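Side-chain contacts in beta-galactosidase (Bacillus circulans, PDB 4MAD), which probably hydrolyses terminal non-reducing beta-D-galactose residues of beta-D-galactosides, as a member of glycoside hydrolase family 35: residues A[291-296]-A[560-565]; A[493-498]-A[537-542]; A[530-535]-A[573-578]. All blocks are in the same frame, centred on the assembly; numbering follows the deposited sequence.

Three contacts gather the separate parts of this chain round one antiparallel beta sheet. From the N terminus, the first residues to take part are 291-296, in the loop after the last strand of the parallel barrel; contact 1 joins them to 560-565, at the end of edge strand 558-561. Nested inside that long loop, contact 2 brings 493-498, at the end of strand 488-493 and the loop that follows, onto strand 537-542. Contact 3 joins two non-adjacent strands of the antiparallel sheet, through side chains of 530-535 and 573-578, and along the chain it crosses both others. Contacts 2 and 3 lie on adjacent strands, 537-542 and 569-577, while Phe295 of contact 1 packs against Leu495 and Val539 of contact 2.

Contact 1: A[291-296]-A[560-565]; sequences TNFGFY and YVPAPF
Phe293 and Phe565 meet with their ring planes inclined at 59° and their centroids 5.7 Å apart, an oblique pair that is neither a parallel stack nor a T. CE1 of Phe293 approaches CE2 of Phe565 at 4.2 Å, while CZ of Phe565 lies over one face of the Phe293 ring; Thr291 CB lies over the rim of the opposite face, 3.7 Å above the Phe293 plane. Pro562 takes up the neighbouring flank: its CG comes within 4.0 Å of Phe293 CZ and also sits above the rim of the Phe565 ring, so that the proline touches both aromatic rings. Here a loop that follows the eighth strand of the (beta/alpha)8 barrel meets the end of an edge strand in the antiparallel sheet of the galactose-binding domain. Phe293 begins the type II' turn that closes at Tyr296, and its CG stands anti to the carbonyl carbon (chi1 -68°), which directs the ring toward the 560-565 segment. Two residues earlier, Thr291 OG1 reaches the edge of the Tyr560 ring near its plane, 3.6 Å from CD2. That hydroxyl is hydrogen-bonded to Glu321. Past the phenylalanine pair, the Phe565 ring stacks with His545.

Contact 2: A[493-498]-A[537-542]; sequences LPLKDL and KGVVFV
Leu498 sets a methyl almost squarely over the Phe541 ring: CD1 lies 3.8 Å from the ring centroid of Phe541 and only 8° off its normal, a well-centred CH-pi contact. Leu495 meets the same ring differently. The Leu495 chain runs roughly perpendicular to that of Phe541, with Leu495 CD1 3.8 Å and CB 3.9 Å from Phe541 CZ, and Leu495 O stands 3.7 Å from Phe541 CE1 in an oblique approach. The Phe541 CG, anti to its carbonyl carbon (chi1 -57°), swings the ring toward the 493-498 loop, with Leu498 over its face and Leu495 at its CZ end. Packing is looser toward Val539, whose CG2 is 4.3 Å from Leu495 CD1. The other side of the loop belongs to solvent: Lys496 and Asp497 point away from the strand and are exposed. Residues 494-497 also help to line a pocket holding 2-(2-methoxyethoxy)ethanol, probably a molecule from the crystallisation liquor. The loop thus presents leucines inward and charged groups outward as it leaves strand 488-493 of the six-stranded sheet. It lies against strand 537-542 of the galactose-binding domain, which runs between strands 545-551 and 569-577, and Leu495 extends the packing to Leu576 on the latter.

Contact 3: A[530-535]-A[573-578]; sequences IDLSEW and IILLEL
The indole of Trp535 has the two methyls of Leu575 over one face and Glu577 at its edge. Leu575 CD2 makes a CH-pi contact with the six-membered ring of Trp535, 3.9 Å from the centroid and 24° off the normal, while Leu575 CD1 lies 4.1 Å above the plane, over the centre of the Trp535 indole. At the rim, Glu577 CG is in the ring plane, and Glu577 CB comes within 3.5 Å of both CE3 and CZ3 of Trp535. This packing belongs to the antiparallel beta sheet of the galactose-binding domain, where the turn leaving strand 528-531 folds against strand 569-577. Leu532 CD2 lies 3.7 Å from Leu575 CD1, the two side chains running antiparallel past one another. The bend of Glu577 at chi2 (77°) turns its carboxylate to the edge of the six-membered ring, with Glu577 OE1 3.5 Å from Trp535 CE3 and the planes 35° apart. OE1 also accepts from Tyr550 OH, and OE2 from the backbone N of His579 and Lys580. Trp535 NE1 bonds to Ser584 O. The type I turn from Leu532 to Trp535 is overlapped at its start by an Asx turn, in which Asp531 OD1 accepts from Ser533 N at 3.0 Å.

Contact 1: A[291-296]-A[560-565]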
ATOM      1  N   THR A 291       4.519   2.307  -6.856  1.00 12.95           N
ATOM      2  CA  THR A 291       5.242   2.231  -5.616  1.00 14.66           C
ATOM      3  C   THR A 291       4.395   2.436  -4.359  1.00 14.33           C
ATOM      4  O   THR A 291       3.562   3.275  -4.371  1.00 14.68           O
ATOM      5  CB  THR A 291       6.401   3.273  -5.613  1.00 16.44           C
ATOM      6  OG1 THR A 291       7.011   3.321  -6.916  1.00 15.81           O
ATOM      7  CG2 THR A 291       7.377   2.941  -4.519  1.00 13.62           C
ATOM      8  N   ASN A 292       4.691   1.663  -3.307  1.00 12.75           N
ATOM      9  CA  ASN A 292       4.239   1.928  -1.951  1.00 13.81           C
ATOM     10  C   ASN A 292       5.220   2.904  -1.282  1.00 14.81           C
ATOM     11  O   ASN A 292       6.139   2.532  -0.674  1.00 13.49           O
ATOM     12  CB  ASN A 292       4.121   0.643  -1.127  1.00 11.15           C
ATOM     13  CG  ASN A 292       3.285  -0.411  -1.819  1.00 17.94           C
ATOM     14  OD1 ASN A 292       2.257  -0.125  -2.322  1.00 15.38           O
ATOM     15  ND2 ASN A 292       3.723  -1.634  -1.752  1.00 15.94           N
ATOM     16  N   PHE A 293       4.965   4.182  -1.472  1.00 15.68           N
ATOM     17  CA  PHE A 293       5.822   5.190  -0.924  1.00 15.10           C
ATOM     18  C   PHE A 293       5.616   5.208   0.623  1.00 15.55           C
ATOM     19  O   PHE A 293       4.692   4.670   1.114  1.00 15.28           O
ATOM     20  CB  PHE A 293       5.555   6.593  -1.537  1.00 18.90           C
ATOM     21  CG  PHE A 293       5.939   6.744  -3.000  1.00 17.68           C
ATOM     22  CD1 PHE A 293       7.235   6.682  -3.420  1.00 17.28           C
ATOM     23  CD2 PHE A 293       4.990   7.010  -3.940  1.00 21.88           C
ATOM     24  CE1 PHE A 293       7.533   6.822  -4.712  1.00 21.30           C
ATOM     25  CE2 PHE A 293       5.326   7.146  -5.215  1.00 23.20           C
ATOM     26  CZ  PHE A 293       6.589   7.045  -5.589  1.00 19.35           C
ATOM     27  N   GLY A 294       6.538   5.858   1.316  1.00 14.80           N
ATOM     28  CA  GLY A 294       6.418   6.051   2.732  1.00 15.03           C
ATOM     29  C   GLY A 294       6.223   4.755   3.479  1.00 15.87           C
ATOM     30  O   GLY A 294       6.897   3.813   3.272  1.00 16.62           O
ATOM     31  N   PHE A 295       5.238   4.783   4.352  1.00 17.07           N
ATOM     32  CA  PHE A 295       4.886   3.676   5.190  1.00 16.86           C
ATOM     33  C   PHE A 295       3.599   2.998   4.665  1.00 17.03           C
ATOM     34  O   PHE A 295       2.936   2.366   5.402  1.00 18.13           O
ATOM     35  CB  PHE A 295       4.722   4.206   6.624  1.00 15.80           C
ATOM     36  CG  PHE A 295       6.007   4.618   7.282  1.00 13.68           C
ATOM     37  CD1 PHE A 295       7.006   3.722   7.489  1.00 16.55           C
ATOM     38  CD2 PHE A 295       6.207   5.888   7.728  1.00 18.76           C
ATOM     39  CE1 PHE A 295       8.115   4.077   8.079  1.00 17.70           C
ATOM     40  CE2 PHE A 295       7.309   6.217   8.354  1.00 12.82           C
ATOM     41  CZ  PHE A 295       8.258   5.332   8.524  1.00 12.32           C
ATOM     42  N   TYR A 296       3.242   3.185   3.399  1.00 14.09           N
ATOM     43  CA  TYR A 296       1.927   2.786   2.982  1.00 12.84           C
ATOM     44  C   TYR A 296       1.750   1.321   2.579  1.00 12.80           C
ATOM     45  O   TYR A 296       0.708   0.904   2.259  1.00 13.34           O
ATOM     46  CB  TYR A 296       1.436   3.666   1.864  1.00 12.97           C
ATOM     47  CG  TYR A 296       1.174   5.093   2.246  1.00 16.38           C
ATOM     48  CD1 TYR A 296       0.284   5.423   3.227  1.00 19.17           C
ATOM     49  CD2 TYR A 296       1.785   6.108   1.579  1.00 19.49           C
ATOM     50  CE1 TYR A 296       0.036   6.715   3.524  1.00 19.90           C
ATOM     51  CE2 TYR A 296       1.536   7.377   1.865  1.00 22.71           C
ATOM     52  CZ  TYR A 296       0.660   7.699   2.846  1.00 23.11           C
ATOM     53  OH  TYR A 296       0.426   9.002   3.119  1.00 19.10           O
ATOM     54  N   TYR A 560      13.254   3.544  -5.886  1.00 15.73           N
ATOM     55  CA  TYR A 560      12.974   4.456  -6.967  1.00 15.42           C
ATOM     56  C   TYR A 560      12.800   5.847  -6.451  1.00 16.40           C
ATOM     57  O   TYR A 560      12.088   6.077  -5.552  1.00 17.78           O
ATOM     58  CB  TYR A 560      11.758   3.976  -7.745  1.00 14.68           C
ATOM     59  CG  TYR A 560      11.036   4.902  -8.689  1.00 15.31           C
ATOM     60  CD1 TYR A 560      11.663   5.512  -9.723  1.00 19.32           C
ATOM     61  CD2 TYR A 560       9.710   5.097  -8.554  1.00 22.10           C
ATOM     62  CE1 TYR A 560      10.998   6.298 -10.551  1.00 18.10           C
ATOM     63  CE2 TYR A 560       9.033   5.894  -9.362  1.00 21.62           C
ATOM     64  CZ  TYR A 560       9.685   6.494 -10.382  1.00 25.09           C
ATOM     65  OH  TYR A 560       8.988   7.290 -11.188  1.00 28.44           O
ATOM     66  N   VAL A 561      13.490   6.750  -7.110  1.00 16.31           N
ATOM     67  CA  VAL A 561      13.372   8.149  -6.901  1.00 17.49           C
ATOM     68  C   VAL A 561      12.779   8.849  -8.129  1.00 16.27           C
ATOM     69  O   VAL A 561      13.449   9.067  -9.062  1.00 17.53           O
ATOM     70  CB  VAL A 561      14.746   8.749  -6.660  1.00 16.32           C
ATOM     71  CG1 VAL A 561      14.640  10.183  -6.319  1.00 17.86           C
ATOM     72  CG2 VAL A 561      15.507   7.999  -5.657  1.00 20.39           C
ATOM     73  N   PRO A 562      11.533   9.225  -8.080  1.00 18.79           N
ATOM     74  CA  PRO A 562      10.944   9.982  -9.159  1.00 19.41           C
ATOM     75  C   PRO A 562      11.611  11.345  -9.328  1.00 20.99           C
ATOM     76  O   PRO A 562      11.892  11.986  -8.377  1.00 19.70           O
ATOM     77  CB  PRO A 562       9.501  10.176  -8.695  1.00 21.34           C
ATOM     78  CG  PRO A 562       9.282   9.175  -7.733  1.00 21.43           C
ATOM     79  CD  PRO A 562      10.545   8.929  -7.057  1.00 16.43           C
ATOM     80  N   ALA A 563      11.737  11.808 -10.553  1.00 19.36           N
ATOM     81  CA  ALA A 563      12.426  13.054 -10.762  1.00 21.42           C
ATOM     82  C   ALA A 563      11.826  14.225  -9.979  1.00 20.08           C
ATOM     83  O   ALA A 563      12.549  15.080  -9.547  1.00 22.84           O
ATOM     84  CB  ALA A 563      12.460  13.372 -12.183  1.00 19.13           C
ATOM     85  N   PRO A 564      10.523  14.261  -9.800  1.00 20.81           N
ATOM     86  CA  PRO A 564       9.886  15.405  -9.137  1.00 22.01           C
ATOM     87  C   PRO A 564      10.315  15.620  -7.703  1.00 21.92           C
ATOM     88  O   PRO A 564      10.154  16.674  -7.196  1.00 19.12           O
ATOM     89  CB  PRO A 564       8.437  15.058  -9.210  1.00 22.18           C
ATOM     90  CG  PRO A 564       8.324  14.361 -10.506  1.00 20.36           C
ATOM     91  CD  PRO A 564       9.531  13.497 -10.555  1.00 20.39           C
ATOM     92  N   PHE A 565      10.791  14.564  -7.074  1.00 18.18           N
ATOM     93  CA  PHE A 565      11.351  14.604  -5.763  1.00 19.75           C
ATOM     94  C   PHE A 565      12.681  15.408  -5.711  1.00 20.43           C
ATOM     95  O   PHE A 565      13.065  15.880  -4.702  1.00 22.15           O
ATOM     96  CB  PHE A 565      11.540  13.193  -5.253  1.00 19.16           C
ATOM     97  CG  PHE A 565      10.255  12.489  -4.833  1.00 20.27           C
ATOM     98  CD1 PHE A 565       9.032  13.074  -4.955  1.00 18.83           C
ATOM     99  CD2 PHE A 565      10.304  11.226  -4.315  1.00 16.54           C
ATOM    100  CE1 PHE A 565       7.919  12.418  -4.580  1.00 21.50           C
ATOM    101  CE2 PHE A 565       9.210  10.601  -3.933  1.00 18.74           C
ATOM    102  CZ  PHE A 565       8.010  11.183  -4.077  1.00 22.38           C
TER

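Contact 2: A[493-498]-A[537-542]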
ATOM      1  N   LEU A 493       7.034   8.238  16.406  1.00 16.88           N
ATOM      2  CA  LEU A 493       7.952   8.646  15.382  1.00 15.69           C
ATOM      3  C   LEU A 493       7.406   8.325  13.974  1.00 16.14           C
ATOM      4  O   LEU A 493       7.784   7.409  13.366  1.00 16.41           O
ATOM      5  CB  LEU A 493       9.331   8.009  15.596  1.00 15.61           C
ATOM      6  CG  LEU A 493      10.104   8.338  16.875  1.00 15.66           C
ATOM      7  CD1 LEU A 493      11.168   7.368  17.273  1.00 16.26           C
ATOM      8  CD2 LEU A 493      10.550   9.674  16.888  1.00 18.22           C
ATOM      9  N   PRO A 494       6.456   9.127  13.559  1.00 16.42           N
ATOM     10  CA  PRO A 494       5.843   9.050  12.234  1.00 16.76           C
ATOM     11  C   PRO A 494       6.773   9.573  11.114  1.00 15.48           C
ATOM     12  O   PRO A 494       6.519   9.369   9.977  1.00 16.61           O
ATOM     13  CB  PRO A 494       4.641   9.961  12.356  1.00 18.10           C
ATOM     14  CG  PRO A 494       4.937  10.834  13.460  1.00 17.60           C
ATOM     15  CD  PRO A 494       5.828  10.135  14.405  1.00 17.83           C
ATOM     16  N   LEU A 495       7.796  10.292  11.515  1.00 15.47           N
ATOM     17  CA  LEU A 495       8.828  10.793  10.628  1.00 16.23           C
ATOM     18  C   LEU A 495       8.248  11.701   9.543  1.00 17.10           C
ATOM     19  O   LEU A 495       8.737  11.720   8.477  1.00 19.31           O
ATOM     20  CB  LEU A 495       9.601   9.662  10.005  1.00 15.65           C
ATOM     21  CG  LEU A 495      10.322   8.669  10.911  1.00 16.29           C
ATOM     22  CD1 LEU A 495      11.191   7.792  10.091  1.00 20.59           C
ATOM     23  CD2 LEU A 495      11.093   9.384  11.968  1.00 17.94           C
ATOM     24  N   LYS A 496       7.187  12.403   9.838  1.00 17.98           N
ATOM     25  CA  LYS A 496       6.606  13.393   8.940  1.00 21.08           C
ATOM     26  C   LYS A 496       7.405  14.687   8.717  1.00 25.31           C
ATOM     27  O   LYS A 496       7.262  15.321   7.713  1.00 24.08           O
ATOM     28  CB  LYS A 496       5.160  13.707   9.334  1.00 21.50           C
ATOM     29  CG  LYS A 496       4.249  12.518   9.396  1.00 24.14           C
ATOM     30  CD  LYS A 496       2.831  12.838   9.707  1.00 32.55           C
ATOM     31  CE  LYS A 496       2.610  13.217  11.105  1.00 34.49           C
ATOM     32  NZ  LYS A 496       1.173  13.076  11.476  1.00 34.99           N
ATOM     33  N   ASP A 497       8.107  15.131   9.752  1.00 22.38           N
ATOM     34  CA  ASP A 497       8.805  16.388   9.721  1.00 24.73           C
ATOM     35  C   ASP A 497      10.104  16.237  10.439  1.00 22.52           C
ATOM     36  O   ASP A 497      10.143  16.209  11.624  1.00 24.36           O
ATOM     37  CB  ASP A 497       7.988  17.470  10.383  1.00 26.66           C
ATOM     38  CG  ASP A 497       8.790  18.699  10.678  1.00 28.79           C
ATOM     39  OD1 ASP A 497       9.792  18.884  10.033  1.00 25.93           O
ATOM     40  OD2 ASP A 497       8.402  19.462  11.543  1.00 30.97           O
ATOM     41  N   LEU A 498      11.156  16.126   9.659  1.00 21.73           N
ATOM     42  CA  LEU A 498      12.470  15.934  10.154  1.00 21.62           C
ATOM     43  C   LEU A 498      13.319  17.202  10.287  1.00 22.02           C
ATOM     44  O   LEU A 498      14.450  17.139  10.588  1.00 19.78           O
ATOM     45  CB  LEU A 498      13.183  14.941   9.280  1.00 21.24           C
ATOM     46  CG  LEU A 498      12.542  13.571   9.147  1.00 23.74           C
ATOM     47  CD1 LEU A 498      13.395  12.670   8.425  1.00 23.20           C
ATOM     48  CD2 LEU A 498      12.353  13.058  10.494  1.00 24.35           C
ATOM     49  N   LYS A 537      18.643  -2.193   7.149  1.00 14.64           N
ATOM     50  CA  LYS A 537      17.236  -1.924   7.184  1.00 14.19           C
ATOM     51  C   LYS A 537      16.948  -0.495   7.538  1.00 15.97           C
ATOM     52  O   LYS A 537      17.563   0.055   8.404  1.00 15.92           O
ATOM     53  CB  LYS A 537      16.540  -2.845   8.132  1.00 14.94           C
ATOM     54  CG  LYS A 537      15.024  -2.770   8.093  1.00 17.17           C
ATOM     55  CD  LYS A 537      14.379  -3.847   8.881  1.00 18.14           C
ATOM     56  CE  LYS A 537      12.960  -4.119   8.484  1.00 18.79           C
ATOM     57  NZ  LYS A 537      12.115  -2.984   8.566  1.00 21.39           N
ATOM     58  N   GLY A 538      15.979   0.063   6.857  1.00 15.24           N
ATOM     59  CA  GLY A 538      15.615   1.431   7.110  1.00 15.55           C
ATOM     60  C   GLY A 538      14.693   2.080   6.132  1.00 15.39           C
ATOM     61  O   GLY A 538      13.935   1.429   5.538  1.00 16.67           O
ATOM     62  N   VAL A 539      14.748   3.390   6.080  1.00 15.70           N
ATOM     63  CA  VAL A 539      13.993   4.202   5.161  1.00 14.88           C
ATOM     64  C   VAL A 539      14.859   5.343   4.615  1.00 15.09           C
ATOM     65  O   VAL A 539      15.873   5.644   5.148  1.00 16.25           O
ATOM     66  CB  VAL A 539      12.754   4.785   5.819  1.00 15.59           C
ATOM     67  CG1 VAL A 539      11.805   3.701   6.203  1.00 16.74           C
ATOM     68  CG2 VAL A 539      13.115   5.616   6.980  1.00 17.87           C
ATOM     69  N   VAL A 540      14.403   5.951   3.541  1.00 16.70           N
ATOM     70  CA  VAL A 540      15.096   7.065   2.949  1.00 15.64           C
ATOM     71  C   VAL A 540      14.171   8.234   2.600  1.00 15.50           C
ATOM     72  O   VAL A 540      13.099   8.030   2.161  1.00 14.82           O
ATOM     73  CB  VAL A 540      15.847   6.578   1.710  1.00 17.02           C
ATOM     74  CG1 VAL A 540      16.629   7.664   1.108  1.00 18.17           C
ATOM     75  CG2 VAL A 540      16.730   5.464   2.130  1.00 16.44           C
ATOM     76  N   PHE A 541      14.682   9.450   2.767  1.00 14.99           N
ATOM     77  CA  PHE A 541      13.980  10.683   2.449  1.00 15.51           C
ATOM     78  C   PHE A 541      14.770  11.443   1.405  1.00 15.80           C
ATOM     79  O   PHE A 541      15.935  11.510   1.492  1.00 20.45           O
ATOM     80  CB  PHE A 541      13.738  11.560   3.700  1.00 17.20           C
ATOM     81  CG  PHE A 541      12.982  10.853   4.787  1.00 20.88           C
ATOM     82  CD1 PHE A 541      11.644  11.046   4.940  1.00 23.38           C
ATOM     83  CD2 PHE A 541      13.608   9.947   5.593  1.00 18.58           C
ATOM     84  CE1 PHE A 541      10.964  10.364   5.906  1.00 22.45           C
ATOM     85  CE2 PHE A 541      12.910   9.289   6.553  1.00 22.44           C
ATOM     86  CZ  PHE A 541      11.614   9.480   6.684  1.00 19.00           C
ATOM     87  N   VAL A 542      14.117  11.979   0.402  1.00 16.04           N
ATOM     88  CA  VAL A 542      14.790  12.820  -0.564  1.00 14.64           C
ATOM     89  C   VAL A 542      14.073  14.165  -0.587  1.00 15.58           C
ATOM     90  O   VAL A 542      12.948  14.221  -0.820  1.00 18.11           O
ATOM     91  CB  VAL A 542      14.789  12.164  -1.945  1.00 16.12           C
ATOM     92  CG1 VAL A 542      15.280  13.103  -3.035  1.00 16.33           C
ATOM     93  CG2 VAL A 542      15.567  10.893  -1.868  1.00 13.40           C
TER

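Contact 3: A[530-535]-A[573-578]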
ATOM      1  N   ILE A 530      18.186   4.513  -5.817  1.00 17.58           N
ATOM      2  CA  ILE A 530      19.173   4.416  -4.783  1.00 17.24           C
ATOM      3  C   ILE A 530      19.499   2.960  -4.426  1.00 17.43           C
ATOM      4  O   ILE A 530      18.658   2.247  -4.028  1.00 19.00           O
ATOM      5  CB  ILE A 530      18.714   5.125  -3.483  1.00 18.83           C
ATOM      6  CG1 ILE A 530      18.345   6.563  -3.740  1.00 20.89           C
ATOM      7  CG2 ILE A 530      19.787   5.097  -2.495  1.00 19.54           C
ATOM      8  CD1 ILE A 530      17.933   7.324  -2.515  1.00 23.70           C
ATOM      9  N   ASP A 531      20.747   2.577  -4.557  1.00 17.51           N
ATOM     10  CA  ASP A 531      21.188   1.228  -4.300  1.00 18.85           C
ATOM     11  C   ASP A 531      21.551   1.076  -2.842  1.00 17.22           C
ATOM     12  O   ASP A 531      22.462   1.668  -2.414  1.00 19.44           O
ATOM     13  CB  ASP A 531      22.428   0.919  -5.099  1.00 20.75           C
ATOM     14  CG  ASP A 531      23.096  -0.350  -4.671  1.00 30.01           C
ATOM     15  OD1 ASP A 531      22.492  -1.208  -4.080  1.00 23.67           O
ATOM     16  OD2 ASP A 531      24.277  -0.471  -4.943  1.00 37.19           O
ATOM     17  N   LEU A 532      20.760   0.307  -2.126  1.00 17.83           N
ATOM     18  CA  LEU A 532      20.858   0.188  -0.702  1.00 18.07           C
ATOM     19  C   LEU A 532      21.333  -1.174  -0.249  1.00 19.24           C
ATOM     20  O   LEU A 532      21.181  -1.517   0.885  1.00 18.48           O
ATOM     21  CB  LEU A 532      19.529   0.475  -0.071  1.00 15.32           C
ATOM     22  CG  LEU A 532      19.124   1.932  -0.192  1.00 18.54           C
ATOM     23  CD1 LEU A 532      17.721   2.176  -0.479  1.00 18.31           C
ATOM     24  CD2 LEU A 532      19.653   2.765   0.905  1.00 20.13           C
ATOM     25  N   SER A 533      21.927  -1.892  -1.202  1.00 18.00           N
ATOM     26  CA  SER A 533      22.383  -3.259  -1.011  1.00 17.57           C
ATOM     27  C   SER A 533      23.442  -3.369   0.071  1.00 19.13           C
ATOM     28  O   SER A 533      23.583  -4.398   0.681  1.00 18.78           O
ATOM     29  CB  SER A 533      22.911  -3.886  -2.309  1.00 19.78           C
ATOM     30  OG  SER A 533      24.014  -3.216  -2.799  1.00 25.31           O
ATOM     31  N   GLU A 534      24.226  -2.319   0.234  1.00 19.23           N
ATOM     32  CA  GLU A 534      25.224  -2.289   1.292  1.00 22.20           C
ATOM     33  C   GLU A 534      24.636  -2.195   2.703  1.00 21.44           C
ATOM     34  O   GLU A 534      25.235  -2.628   3.623  1.00 21.68           O
ATOM     35  CB  GLU A 534      26.312  -1.245   1.085  1.00 22.12           C
ATOM     36  CG  GLU A 534      27.481  -1.419   2.038  1.00 28.99           C
ATOM     37  CD  GLU A 534      28.573  -0.348   1.977  1.00 34.46           C
ATOM     38  OE1 GLU A 534      28.380   0.726   1.433  1.00 27.04           O
ATOM     39  OE2 GLU A 534      29.636  -0.612   2.514  1.00 36.83           O
ATOM     40  N   TRP A 535      23.505  -1.545   2.817  1.00 17.67           N
ATOM     41  CA  TRP A 535      22.863  -1.223   4.067  1.00 17.20           C
ATOM     42  C   TRP A 535      22.016  -2.382   4.569  1.00 18.26           C
ATOM     43  O   TRP A 535      21.994  -3.406   3.964  1.00 18.86           O
ATOM     44  CB  TRP A 535      22.078   0.076   3.928  1.00 15.01           C
ATOM     45  CG  TRP A 535      22.999   1.256   3.693  1.00 19.66           C
ATOM     46  CD1 TRP A 535      23.622   1.605   2.546  1.00 17.85           C
ATOM     47  CD2 TRP A 535      23.385   2.223   4.661  1.00 17.73           C
ATOM     48  NE1 TRP A 535      24.396   2.667   2.761  1.00 18.05           N
ATOM     49  CE2 TRP A 535      24.246   3.101   4.039  1.00 19.02           C
ATOM     50  CE3 TRP A 535      23.096   2.410   6.001  1.00 17.61           C
ATOM     51  CZ2 TRP A 535      24.813   4.165   4.694  1.00 19.99           C
ATOM     52  CZ3 TRP A 535      23.658   3.472   6.646  1.00 20.16           C
ATOM     53  CH2 TRP A 535      24.520   4.322   6.004  1.00 22.47           C
ATOM     54  N   ILE A 573      19.612  14.282   1.113  1.00 18.89           N
ATOM     55  CA  ILE A 573      19.376  12.880   1.268  1.00 20.33           C
ATOM     56  C   ILE A 573      19.524  12.493   2.713  1.00 19.91           C
ATOM     57  O   ILE A 573      20.543  12.646   3.276  1.00 19.02           O
ATOM     58  CB  ILE A 573      20.404  12.075   0.524  1.00 21.08           C
ATOM     59  CG1 ILE A 573      20.488  12.513  -0.937  1.00 18.05           C
ATOM     60  CG2 ILE A 573      20.059  10.681   0.599  1.00 23.18           C
ATOM     61  CD1 ILE A 573      19.247  12.591  -1.634  1.00 19.83           C
ATOM     62  N   ILE A 574      18.455  11.974   3.274  1.00 19.65           N
ATOM     63  CA  ILE A 574      18.473  11.488   4.640  1.00 18.37           C
ATOM     64  C   ILE A 574      18.077  10.044   4.730  1.00 16.53           C
ATOM     65  O   ILE A 574      17.063   9.686   4.251  1.00 18.86           O
ATOM     66  CB  ILE A 574      17.528  12.282   5.537  1.00 18.83           C
ATOM     67  CG1 ILE A 574      18.019  13.702   5.647  1.00 22.01           C
ATOM     68  CG2 ILE A 574      17.519  11.715   6.903  1.00 20.04           C
ATOM     69  CD1 ILE A 574      17.128  14.565   6.263  1.00 26.92           C
ATOM     70  N   LEU A 575      18.928   9.249   5.326  1.00 17.59           N
ATOM     71  CA  LEU A 575      18.723   7.838   5.373  1.00 18.28           C
ATOM     72  C   LEU A 575      18.683   7.441   6.803  1.00 19.79           C
ATOM     73  O   LEU A 575      19.555   7.792   7.483  1.00 20.29           O
ATOM     74  CB  LEU A 575      19.872   7.149   4.721  1.00 18.31           C
ATOM     75  CG  LEU A 575      19.929   5.660   4.694  1.00 20.79           C
ATOM     76  CD1 LEU A 575      20.656   5.140   3.501  1.00 24.29           C
ATOM     77  CD2 LEU A 575      20.557   5.172   5.909  1.00 18.92           C
ATOM     78  N   LEU A 576      17.658   6.726   7.249  1.00 17.74           N
ATOM     79  CA  LEU A 576      17.621   6.207   8.607  1.00 15.82           C
ATOM     80  C   LEU A 576      17.940   4.737   8.516  1.00 15.34           C
ATOM     81  O   LEU A 576      17.241   4.027   7.891  1.00 16.14           O
ATOM     82  CB  LEU A 576      16.244   6.382   9.239  1.00 19.93           C
ATOM     83  CG  LEU A 576      15.958   5.742  10.598  1.00 20.65           C
ATOM     84  CD1 LEU A 576      16.904   6.169  11.656  1.00 15.03           C
ATOM     85  CD2 LEU A 576      14.515   5.954  11.081  1.00 24.99           C
ATOM     86  N   GLU A 577      19.024   4.330   9.112  1.00 17.80           N
ATOM     87  CA  GLU A 577      19.407   2.951   9.144  1.00 16.08           C
ATOM     88  C   GLU A 577      19.343   2.434  10.562  1.00 17.70           C
ATOM     89  O   GLU A 577      19.798   3.044  11.443  1.00 17.15           O
ATOM     90  CB  GLU A 577      20.794   2.738   8.599  1.00 16.71           C
ATOM     91  CG  GLU A 577      21.444   1.527   9.099  1.00 16.66           C
ATOM     92  CD  GLU A 577      20.951   0.234   8.435  1.00 19.12           C
ATOM     93  OE1 GLU A 577      20.677   0.245   7.234  1.00 16.46           O
ATOM     94  OE2 GLU A 577      20.841  -0.771   9.134  1.00 16.64           O
ATOM     95  N   LEU A 578      18.671   1.314  10.696  1.00 15.74           N
ATOM     96  CA  LEU A 578      18.407   0.660  11.958  1.00 17.96           C
ATOM     97  C   LEU A 578      19.543  -0.049  12.636  1.00 17.78           C
ATOM     98  O   LEU A 578      19.605  -0.083  13.798  1.00 17.98           O
ATOM     99  CB  LEU A 578      17.172  -0.247  11.894  1.00 16.13           C
ATOM    100  CG  LEU A 578      15.873   0.391  11.477  1.00 15.45           C
ATOM    101  CD1 LEU A 578      14.713  -0.570  11.498  1.00 19.46           C
ATOM    102  CD2 LEU A 578      15.610   1.625  12.223  1.00 17.69           C
TER